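Local atomic coordinates of apicoplast TIC22, putative (Plasmodium falciparum 3D7, PDB entry 4E6Z), a protein that probably acts as an essential chaperone of the apicoplast, required for the import of proteins into this plastid of the malaria parasite. Residues L141-F145 with N163-L168; K73-P78 with F255-P259; L104-E110 with S263-K269. All coordinates share one frame; numbering follows the deposited sequence.

Interaction 1 (L141-F145 with N163-L168); sequences LMKEF and NIYWKL
Phe-145 holds its ring carbon CG opposite the backbone N (chi1 169°), and this carries the ring from helix 141-145 onto the strand at Ile-164 and Tyr-165. Trp-166 instead holds CG beside its own backbone N, which sets one face of the indole against Leu-141. The leucine covers the indole with most of its side chain. CD1 sits over the six-membered ring, 4.0 Å from its centroid and 14° off the ring normal, a CH-pi contact; CB rests above CD1 and CG of the five-membered ring, and CD2 lies near NE1 and CE2. The opposite face of the indole is met by CG2 of Ile-164, so the tryptophan is sandwiched between two aliphatic groups. Helix 135-150 here packs along strand 164-169, an outermost strand of a mixed three-stranded sheet, which pairs through its backbone with strand 97-103. The axes of the two segments run roughly antiparallel and come within 7.9 Å of each other. Phe-145 and Tyr-165 form an edge-to-face pair: the tyrosine presents its edge, with CD1 3.9 Å from CE2 of Phe-145, and the planes stand at 64°. The phenylalanine also leans on the strand backbone, its CD1 3.1 Å from the carbonyl O of Ile-164, while CB of Asn-163 approaches CE1. Toward the far end of the strand segment, the side chain of selenomethionine Met-142 runs out along the strand and puts SE 4.3 Å from CB of Leu-168, and its CG passes near the carbonyl O of Trp-166.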
loop_
_atom_site.group_PDB
_atom_site.type_symbol
_atom_site.label_atom_id
_atom_site.label_comp_id
_atom_site.label_asym_id
_atom_site.label_seq_id
_atom_site.Cartn_x
_atom_site.Cartn_y
_atom_site.Cartn_z
ATOM N N LEU A 141 13.005 5.135 -1.022
ATOM C CA LEU A 141 13.871 3.966 -0.911
ATOM C C LEU A 141 14.029 3.240 -2.244
ATOM O O LEU A 141 15.146 3.031 -2.714
ATOM C CB LEU A 141 13.344 3.006 0.159
ATOM C CG LEU A 141 13.509 3.472 1.608
ATOM C CD1 LEU A 141 12.872 2.482 2.572
ATOM C CD2 LEU A 141 14.984 3.676 1.943
HETATM N N MSE A 142 12.910 2.856 -2.845
HETATM C CA MSE A 142 12.927 2.152 -4.124
HETATM C C MSE A 142 13.651 2.966 -5.191
HETATM O O MSE A 142 14.333 2.410 -6.051
HETATM C CB MSE A 142 11.500 1.854 -4.581
HETATM C CG MSE A 142 10.666 1.126 -3.548
HETATM SE SE MSE A 142 8.762 1.299 -3.888
HETATM C CE MSE A 142 8.665 0.345 -5.587
ATOM N N LYS A 143 13.491 4.284 -5.126
ATOM C CA LYS A 143 14.092 5.197 -6.093
ATOM C C LYS A 143 15.587 5.365 -5.847
ATOM O O LYS A 143 16.397 5.239 -6.766
ATOM C CB LYS A 143 13.403 6.560 -6.022
ATOM C CG LYS A 143 13.979 7.604 -6.962
ATOM C CD LYS A 143 13.520 8.997 -6.566
ATOM C CE LYS A 143 12.010 9.056 -6.419
ATOM N NZ LYS A 143 11.551 10.376 -5.907
ATOM N N GLU A 144 15.941 5.658 -4.600
ATOM C CA GLU A 144 17.335 5.807 -4.200
ATOM C C GLU A 144 18.151 4.556 -4.524
ATOM O O GLU A 144 19.377 4.614 -4.641
ATOM C CB GLU A 144 17.414 6.127 -2.707
ATOM C CG GLU A 144 18.636 5.575 -2.000
ATOM C CD GLU A 144 18.288 4.947 -0.667
ATOM O OE1 GLU A 144 17.914 3.754 -0.652
ATOM O OE2 GLU A 144 18.383 5.644 0.366
ATOM N N PHE A 145 17.467 3.427 -4.671
ATOM C CA PHE A 145 18.126 2.163 -4.984
ATOM C C PHE A 145 18.667 2.144 -6.410
ATOM O O PHE A 145 19.812 1.757 -6.645
ATOM C CB PHE A 145 17.167 0.989 -4.774
ATOM C CG PHE A 145 17.676 -0.315 -5.319
ATOM C CD1 PHE A 145 18.623 -1.050 -4.623
ATOM C CD2 PHE A 145 17.204 -0.810 -6.523
ATOM C CE1 PHE A 145 19.092 -2.251 -5.122
ATOM C CE2 PHE A 145 17.670 -2.010 -7.026
ATOM C CZ PHE A 145 18.615 -2.731 -6.325
ATOM N N ASN A 163 23.949 -3.363 -2.120
ATOM C CA ASN A 163 22.779 -2.527 -1.870
ATOM C C ASN A 163 21.510 -3.330 -1.615
ATOM O O ASN A 163 21.304 -4.394 -2.198
ATOM C CB ASN A 163 22.556 -1.545 -3.023
ATOM C CG ASN A 163 23.464 -0.335 -2.939
ATOM O OD1 ASN A 163 23.975 0.000 -1.870
ATOM N ND2 ASN A 163 23.664 0.334 -4.071
ATOM N N ILE A 164 20.662 -2.805 -0.737
ATOM C CA ILE A 164 19.426 -3.475 -0.363
ATOM C C ILE A 164 18.308 -3.206 -1.361
ATOM O O ILE A 164 18.033 -2.058 -1.706
ATOM C CB ILE A 164 18.951 -3.034 1.035
ATOM C CG1 ILE A 164 19.980 -3.429 2.097
ATOM C CG2 ILE A 164 17.585 -3.632 1.348
ATOM C CD1 ILE A 164 19.614 -2.979 3.497
ATOM N N TYR A 165 17.668 -4.273 -1.825
ATOM C CA TYR A 165 16.493 -4.145 -2.673
ATOM C C TYR A 165 15.226 -4.089 -1.823
ATOM O O TYR A 165 14.819 -5.086 -1.226
ATOM C CB TYR A 165 16.418 -5.295 -3.681
ATOM C CG TYR A 165 15.159 -5.282 -4.521
ATOM C CD1 TYR A 165 14.916 -4.260 -5.428
ATOM C CD2 TYR A 165 14.214 -6.294 -4.408
ATOM C CE1 TYR A 165 13.768 -4.242 -6.196
ATOM C CE2 TYR A 165 13.063 -6.286 -5.173
ATOM C CZ TYR A 165 12.844 -5.257 -6.065
ATOM O OH TYR A 165 11.698 -5.245 -6.829
ATOM N N TRP A 166 14.615 -2.912 -1.766
ATOM C CA TRP A 166 13.391 -2.714 -1.001
ATOM C C TRP A 166 12.176 -3.147 -1.813
ATOM O O TRP A 166 11.793 -2.481 -2.773
ATOM C CB TRP A 166 13.266 -1.249 -0.584
ATOM C CG TRP A 166 14.411 -0.792 0.263
ATOM C CD1 TRP A 166 15.555 -0.171 -0.160
ATOM C CD2 TRP A 166 14.531 -0.930 1.682
ATOM N NE1 TRP A 166 16.374 0.091 0.912
ATOM C CE2 TRP A 166 15.769 -0.368 2.055
ATOM C CE3 TRP A 166 13.710 -1.474 2.675
ATOM C CZ2 TRP A 166 16.206 -0.334 3.376
ATOM C CZ3 TRP A 166 14.146 -1.443 3.988
ATOM C CH2 TRP A 166 15.381 -0.874 4.326
ATOM N N LYS A 167 11.578 -4.269 -1.422
ATOM C CA LYS A 167 10.463 -4.857 -2.162
ATOM C C LYS A 167 9.114 -4.501 -1.543
ATOM O O LYS A 167 8.829 -4.857 -0.401
ATOM C CB LYS A 167 10.627 -6.375 -2.234
ATOM C CG LYS A 167 9.490 -7.104 -2.916
ATOM C CD LYS A 167 9.673 -8.612 -2.817
ATOM C CE LYS A 167 10.831 -9.090 -3.677
ATOM N NZ LYS A 167 10.560 -8.893 -5.128
ATOM N N LEU A 168 8.287 -3.798 -2.310
ATOM C CA LEU A 168 6.964 -3.399 -1.844
ATOM C C LEU A 168 5.952 -4.513 -2.106
ATOM O O LEU A 168 5.853 -5.019 -3.223
ATOM C CB LEU A 168 6.530 -2.103 -2.536
ATOM C CG LEU A 168 5.198 -1.460 -2.131
ATOM C CD1 LEU A 168 5.225 -0.989 -0.686
ATOM C CD2 LEU A 168 4.868 -0.301 -3.062
#

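Interaction 2 (K73-P78 with F255-P259); sequences KLEVIP and FGFVP
Lys-73 lies opposite Phe-257, and Ile-77 opposite Pro-259, where the two backbones come closer, with CA atoms 5.3 Å apart. The segment 73-78 leaves a short helix and folds through a type I beta turn from Leu-74 to Ile-77, closed by the bond from Ile-77 N to Leu-74 O; residues 255-258 form an extended strand. No backbone hydrogen bond joins the two, and the one polar link is made by a side chain. Lys-73, extended beyond CG, reaches along the strand and gives its NZ to the carbonyl O of Phe-255 at 2.8 Å. The ammonium meets this oxygen almost head-on, the C=O...N angle being 172°.

Phe-257 is the main apolar partner. CD1 of Ile-77 lies over one face of its ring, 4.0 Å from CG, while Leu-74 runs alongside, pointing the same way, and touches CE2 with its CD2 at 3.9 Å. Ile-77 carries CG1 beside its backbone N (chi1 -53°), and the extended continuation to CD1 reaches the ring. Beyond Phe-257 in the chain, the ring of Pro-259 packs against the end of the turn: its CG lies 3.3 Å from the carbonyl O of Val-76 and 3.8 Å from CG2 of the same valine. The two prolines cross at about a right angle, CD of Pro-78 meeting CB of Pro-259 at 4.0 Å.

Phe-257 also touches Leu-212 of the neighbouring strand, to which Gly-256 and Val-258 are hydrogen-bonded through their backbones. The contact thus sets a turn-containing connection, leading from helix 70-73 into strand 78-83, against strand 255-258, an outermost strand of the mixed four-stranded sheet in this Tic22-family fold.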
loop_
_atom_site.group_PDB
_atom_site.type_symbol
_atom_site.label_atom_id
_atom_site.label_comp_id
_atom_site.label_asym_id
_atom_site.label_seq_id
_atom_site.Cartn_x
_atom_site.Cartn_y
_atom_site.Cartn_z
ATOM N N LYS A 73 1.513 13.343 -1.342
ATOM C CA LYS A 73 0.299 12.545 -1.487
ATOM C C LYS A 73 0.525 11.111 -1.013
ATOM O O LYS A 73 -0.401 10.450 -0.540
ATOM C CB LYS A 73 -0.188 12.547 -2.939
ATOM C CG LYS A 73 -0.777 13.866 -3.412
ATOM C CD LYS A 73 -1.531 13.684 -4.722
ATOM C CE LYS A 73 -2.316 14.933 -5.098
ATOM N NZ LYS A 73 -3.222 14.691 -6.259
ATOM N N LEU A 74 1.760 10.638 -1.149
ATOM C CA LEU A 74 2.123 9.281 -0.748
ATOM C C LEU A 74 2.360 9.195 0.755
ATOM O O LEU A 74 2.436 8.104 1.324
ATOM C CB LEU A 74 3.386 8.832 -1.484
ATOM C CG LEU A 74 3.348 8.837 -3.013
ATOM C CD1 LEU A 74 4.659 8.314 -3.584
ATOM C CD2 LEU A 74 2.193 8.011 -3.501
ATOM N N GLU A 75 2.471 10.354 1.394
ATOM C CA GLU A 75 2.841 10.430 2.801
ATOM C C GLU A 75 1.761 9.846 3.709
ATOM O O GLU A 75 2.061 9.294 4.770
ATOM C CB GLU A 75 3.137 11.882 3.189
ATOM C CG GLU A 75 4.167 12.042 4.294
ATOM C CD GLU A 75 4.622 13.484 4.458
ATOM O OE1 GLU A 75 3.998 14.380 3.848
ATOM O OE2 GLU A 75 5.604 13.721 5.193
ATOM N N VAL A 76 0.506 9.964 3.286
ATOM C CA VAL A 76 -0.622 9.489 4.086
ATOM C C VAL A 76 -0.829 7.977 3.975
ATOM O O VAL A 76 -1.668 7.405 4.671
ATOM C CB VAL A 76 -1.930 10.199 3.696
ATOM C CG1 VAL A 76 -1.748 11.705 3.760
ATOM C CG2 VAL A 76 -2.367 9.767 2.305
ATOM N N ILE A 77 -0.072 7.335 3.095
ATOM C CA ILE A 77 -0.165 5.892 2.935
ATOM C C ILE A 77 0.863 5.184 3.819
ATOM O O ILE A 77 2.068 5.311 3.597
ATOM C CB ILE A 77 0.065 5.477 1.475
ATOM C CG1 ILE A 77 -0.869 6.254 0.544
ATOM C CG2 ILE A 77 -0.121 3.975 1.314
ATOM C CD1 ILE A 77 -0.494 6.150 -0.918
ATOM N N PRO A 78 0.384 4.440 4.830
ATOM C CA PRO A 78 1.248 3.680 5.738
ATOM C C PRO A 78 1.918 2.511 5.029
ATOM O O PRO A 78 1.319 1.909 4.138
ATOM C CB PRO A 78 0.268 3.143 6.793
ATOM C CG PRO A 78 -0.972 3.970 6.642
ATOM C CD PRO A 78 -1.037 4.307 5.191
ATOM N N PHE A 255 -6.346 12.951 -9.157
ATOM C CA PHE A 255 -6.552 11.804 -8.274
ATOM C C PHE A 255 -6.208 12.104 -6.818
ATOM O O PHE A 255 -5.299 12.882 -6.523
ATOM C CB PHE A 255 -5.736 10.598 -8.748
ATOM C CG PHE A 255 -6.290 9.931 -9.970
ATOM C CD1 PHE A 255 -7.408 9.117 -9.885
ATOM C CD2 PHE A 255 -5.690 10.107 -11.205
ATOM C CE1 PHE A 255 -7.925 8.499 -11.012
ATOM C CE2 PHE A 255 -6.201 9.490 -12.337
ATOM C CZ PHE A 255 -7.321 8.685 -12.239
ATOM N N GLY A 256 -6.945 11.472 -5.911
ATOM C CA GLY A 256 -6.631 11.514 -4.496
ATOM C C GLY A 256 -6.509 10.105 -3.944
ATOM O O GLY A 256 -7.348 9.251 -4.224
ATOM N N PHE A 257 -5.458 9.857 -3.168
ATOM C CA PHE A 257 -5.242 8.539 -2.580
ATOM C C PHE A 257 -6.013 8.364 -1.279
ATOM O O PHE A 257 -5.928 9.199 -0.378
ATOM C CB PHE A 257 -3.751 8.285 -2.332
ATOM C CG PHE A 257 -2.986 7.911 -3.568
ATOM C CD1 PHE A 257 -3.225 6.704 -4.206
ATOM C CD2 PHE A 257 -2.018 8.757 -4.084
ATOM C CE1 PHE A 257 -2.523 6.354 -5.346
ATOM C CE2 PHE A 257 -1.312 8.411 -5.222
ATOM C CZ PHE A 257 -1.565 7.208 -5.855
ATOM N N VAL A 258 -6.773 7.278 -1.189
ATOM C CA VAL A 258 -7.429 6.912 0.057
ATOM C C VAL A 258 -6.813 5.630 0.619
ATOM O O VAL A 258 -7.074 4.535 0.120
ATOM C CB VAL A 258 -8.946 6.711 -0.121
ATOM C CG1 VAL A 258 -9.585 6.347 1.214
ATOM C CG2 VAL A 258 -9.602 7.964 -0.720
ATOM N N PRO A 259 -5.986 5.769 1.664
ATOM C CA PRO A 259 -5.321 4.623 2.290
ATOM C C PRO A 259 -6.323 3.608 2.830
ATOM O O PRO A 259 -7.457 3.959 3.141
ATOM C CB PRO A 259 -4.560 5.255 3.460
ATOM C CG PRO A 259 -4.448 6.703 3.123
ATOM C CD PRO A 259 -5.672 7.037 2.345
#

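Interaction 3 (L104-E110 with S263-K269); sequences LCPYDAE and SVKYLDK
Pro-106 stands edge-on over one face of the Tyr-266 ring, its CB above the centre, 3.5 Å from the centroid, in a close CH-pi contact. CG of the same proline lies near Tyr-266 CG and CD2, and the two side chains run past each other in opposite directions. Tyr-266 reaches this place because its CG is anti to the backbone N (chi1 -168°). Its edge is turned toward the face of Tyr-107, the planes 83° apart and the centroids separated by 5.6 Å, which makes a nearly perpendicular T-shaped pair. Phe-80 of strand 78-83 provides another steep ring contact with Tyr-266. The two helices, 106-119 and 261-272, are bridged here by side chains at a distance, their axes in the contact staying 11.1 Å apart. The first begins with Cys-105 as N-cap, whose SG accepts a weak bond from Tyr-107 N. At the phenol end of Tyr-266, the hydroxyl donates to Glu-110 OE2 at 2.6 Å. It approaches from the anti side of the carboxylate, 25° out of its plane. The same oxygen receives Lys-269 NZ at 3.0 Å in a salt bridge, nearly in line with its C-O bond; glutamate and lysine extend from opposite directions. Two donors on one oxygen would be expected to stabilise the carboxylate charge. At the other end, a water donates to the carbonyl O of Leu-104 and accepts from OG of Ser-263, and that OG also lies 3.5 Å from Pro-106 CD.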
loop_
_atom_site.group_PDB
_atom_site.type_symbol
_atom_site.label_atom_id
_atom_site.label_comp_id
_atom_site.label_asym_id
_atom_site.label_seq_id
_atom_site.Cartn_x
_atom_site.Cartn_y
_atom_site.Cartn_z
ATOM N N LEU A 104 2.090 -3.113 2.333
ATOM C CA LEU A 104 1.047 -2.094 2.330
ATOM C C LEU A 104 -0.061 -2.467 3.308
ATOM O O LEU A 104 -0.815 -1.607 3.764
ATOM C CB LEU A 104 0.490 -1.890 0.920
ATOM C CG LEU A 104 1.336 -0.968 0.037
ATOM C CD1 LEU A 104 1.093 -1.228 -1.443
ATOM C CD2 LEU A 104 1.070 0.493 0.383
ATOM N N CYS A 105 -0.145 -3.756 3.633
ATOM C CA CYS A 105 -1.133 -4.253 4.591
ATOM C C CYS A 105 -0.435 -4.814 5.820
ATOM O O CYS A 105 0.405 -5.707 5.704
ATOM C CB CYS A 105 -2.024 -5.323 3.954
ATOM S SG CYS A 105 -3.191 -6.114 5.092
ATOM N N PRO A 106 -0.786 -4.287 7.005
ATOM C CA PRO A 106 -0.106 -4.628 8.260
ATOM C C PRO A 106 -0.304 -6.092 8.635
ATOM O O PRO A 106 0.521 -6.658 9.348
ATOM C CB PRO A 106 -0.797 -3.724 9.286
ATOM C CG PRO A 106 -2.157 -3.468 8.692
ATOM C CD PRO A 106 -1.920 -3.368 7.220
ATOM N N TYR A 107 -1.387 -6.695 8.163
ATOM C CA TYR A 107 -1.673 -8.085 8.499
ATOM C C TYR A 107 -0.828 -9.044 7.663
ATOM O O TYR A 107 -0.555 -10.161 8.087
ATOM C CB TYR A 107 -3.171 -8.377 8.371
ATOM C CG TYR A 107 -4.012 -7.455 9.227
ATOM C CD1 TYR A 107 -3.993 -7.552 10.613
ATOM C CD2 TYR A 107 -4.809 -6.475 8.651
ATOM C CE1 TYR A 107 -4.752 -6.703 11.400
ATOM C CE2 TYR A 107 -5.573 -5.624 9.428
ATOM C CZ TYR A 107 -5.541 -5.743 10.802
ATOM O OH TYR A 107 -6.300 -4.894 11.577
ATOM N N ASP A 108 -0.411 -8.600 6.481
ATOM C CA ASP A 108 0.557 -9.354 5.695
ATOM C C ASP A 108 1.906 -9.349 6.425
ATOM O O ASP A 108 2.608 -10.353 6.445
ATOM C CB ASP A 108 0.721 -8.750 4.299
ATOM C CG ASP A 108 -0.515 -8.935 3.416
ATOM O OD1 ASP A 108 -1.491 -9.585 3.849
ATOM O OD2 ASP A 108 -0.497 -8.425 2.276
ATOM N N ALA A 109 2.259 -8.211 7.018
ATOM C CA ALA A 109 3.493 -8.097 7.795
ATOM C C ALA A 109 3.436 -8.966 9.047
ATOM O O ALA A 109 4.390 -9.676 9.358
ATOM C CB ALA A 109 3.760 -6.650 8.173
ATOM N N GLU A 110 2.317 -8.898 9.763
ATOM C CA GLU A 110 2.091 -9.750 10.924
ATOM C C GLU A 110 2.255 -11.220 10.555
ATOM O O GLU A 110 2.783 -12.009 11.334
ATOM C CB GLU A 110 0.692 -9.524 11.502
ATOM C CG GLU A 110 0.587 -8.375 12.484
ATOM C CD GLU A 110 -0.707 -8.416 13.273
ATOM O OE1 GLU A 110 -1.526 -9.319 13.014
ATOM O OE2 GLU A 110 -0.903 -7.554 14.156
ATOM N N SER A 263 -5.220 -0.163 7.550
ATOM C CA SER A 263 -3.820 0.215 7.699
ATOM C C SER A 263 -3.682 1.419 8.624
ATOM O O SER A 263 -2.821 1.443 9.507
ATOM C CB SER A 263 -3.194 0.541 6.343
ATOM O OG SER A 263 -3.157 -0.602 5.509
ATOM N N VAL A 264 -4.536 2.417 8.421
ATOM C CA VAL A 264 -4.488 3.635 9.223
ATOM C C VAL A 264 -4.888 3.351 10.669
ATOM O O VAL A 264 -4.220 3.783 11.608
ATOM C CB VAL A 264 -5.389 4.741 8.640
ATOM C CG1 VAL A 264 -5.408 5.951 9.562
ATOM C CG2 VAL A 264 -4.910 5.132 7.252
ATOM N N LYS A 265 -5.979 2.613 10.834
ATOM C CA LYS A 265 -6.466 2.225 12.150
ATOM C C LYS A 265 -5.395 1.439 12.910
ATOM O O LYS A 265 -5.313 1.505 14.136
ATOM C CB LYS A 265 -7.724 1.375 11.986
ATOM C CG LYS A 265 -8.809 1.619 13.015
ATOM C CD LYS A 265 -10.172 1.302 12.418
ATOM C CE LYS A 265 -10.138 -0.003 11.631
ATOM N NZ LYS A 265 -11.377 -0.210 10.828
ATOM N N TYR A 266 -4.572 0.701 12.168
ATOM C CA TYR A 266 -3.538 -0.151 12.750
ATOM C C TYR A 266 -2.422 0.663 13.396
ATOM O O TYR A 266 -1.728 0.178 14.289
ATOM C CB TYR A 266 -2.954 -1.080 11.681
ATOM C CG TYR A 266 -2.092 -2.189 12.233
ATOM C CD1 TYR A 266 -0.729 -2.010 12.419
ATOM C CD2 TYR A 266 -2.643 -3.419 12.567
ATOM C CE1 TYR A 266 0.061 -3.022 12.925
ATOM C CE2 TYR A 266 -1.861 -4.437 13.074
ATOM C CZ TYR A 266 -0.510 -4.232 13.249
ATOM O OH TYR A 266 0.275 -5.240 13.752
ATOM N N LEU A 267 -2.250 1.900 12.942
ATOM C CA LEU A 267 -1.234 2.782 13.503
ATOM C C LEU A 267 -1.527 3.087 14.967
ATOM O O LEU A 267 -0.613 3.350 15.747
ATOM C CB LEU A 267 -1.150 4.085 12.709
ATOM C CG LEU A 267 -0.786 3.963 11.231
ATOM C CD1 LEU A 267 -0.753 5.339 10.575
ATOM C CD2 LEU A 267 0.540 3.259 11.074
ATOM N N ASP A 268 -2.805 3.059 15.334
ATOM C CA ASP A 268 -3.199 3.271 16.722
ATOM C C ASP A 268 -2.661 2.152 17.608
ATOM O O ASP A 268 -2.236 2.398 18.734
ATOM C CB ASP A 268 -4.721 3.355 16.857
ATOM C CG ASP A 268 -5.299 4.600 16.212
ATOM O OD1 ASP A 268 -4.518 5.509 15.857
ATOM O OD2 ASP A 268 -6.539 4.671 16.063
ATOM N N LYS A 269 -2.679 0.926 17.093
ATOM C CA LYS A 269 -2.212 -0.234 17.852
ATOM C C LYS A 269 -0.717 -0.174 18.153
ATOM O O LYS A 269 -0.287 -0.457 19.270
ATOM C CB LYS A 269 -2.534 -1.535 17.113
ATOM C CG LYS A 269 -1.882 -2.762 17.735
ATOM C CD LYS A 269 -2.190 -4.030 16.958
ATOM C CE LYS A 269 -1.458 -5.225 17.559
ATOM N NZ LYS A 269 -1.782 -6.499 16.858
HETATM O O HOH W 1 -1.208 1.002 3.806
#

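Overall arrangement
Interaction 1 is a surface contact of a helix on a sheet, held by aromatic and aliphatic packing without a hydrogen bond between its segments. Interactions 2 and 3 are partly buried and nearer the centre of the chain; interaction 2 adds one polar link, a lysine to a backbone carbonyl, and interaction 3 a carboxylate shared by tyrosine and lysine. These two are neighbours, since strand 255-258 leads into helix 261-272 and Ile-77 packs on Leu-104. Leu-104 also meets Leu-168, joining interaction 3 to interaction 1, whereas interactions 1 and 2 do not touch, their nearest atoms being about 7 Å apart.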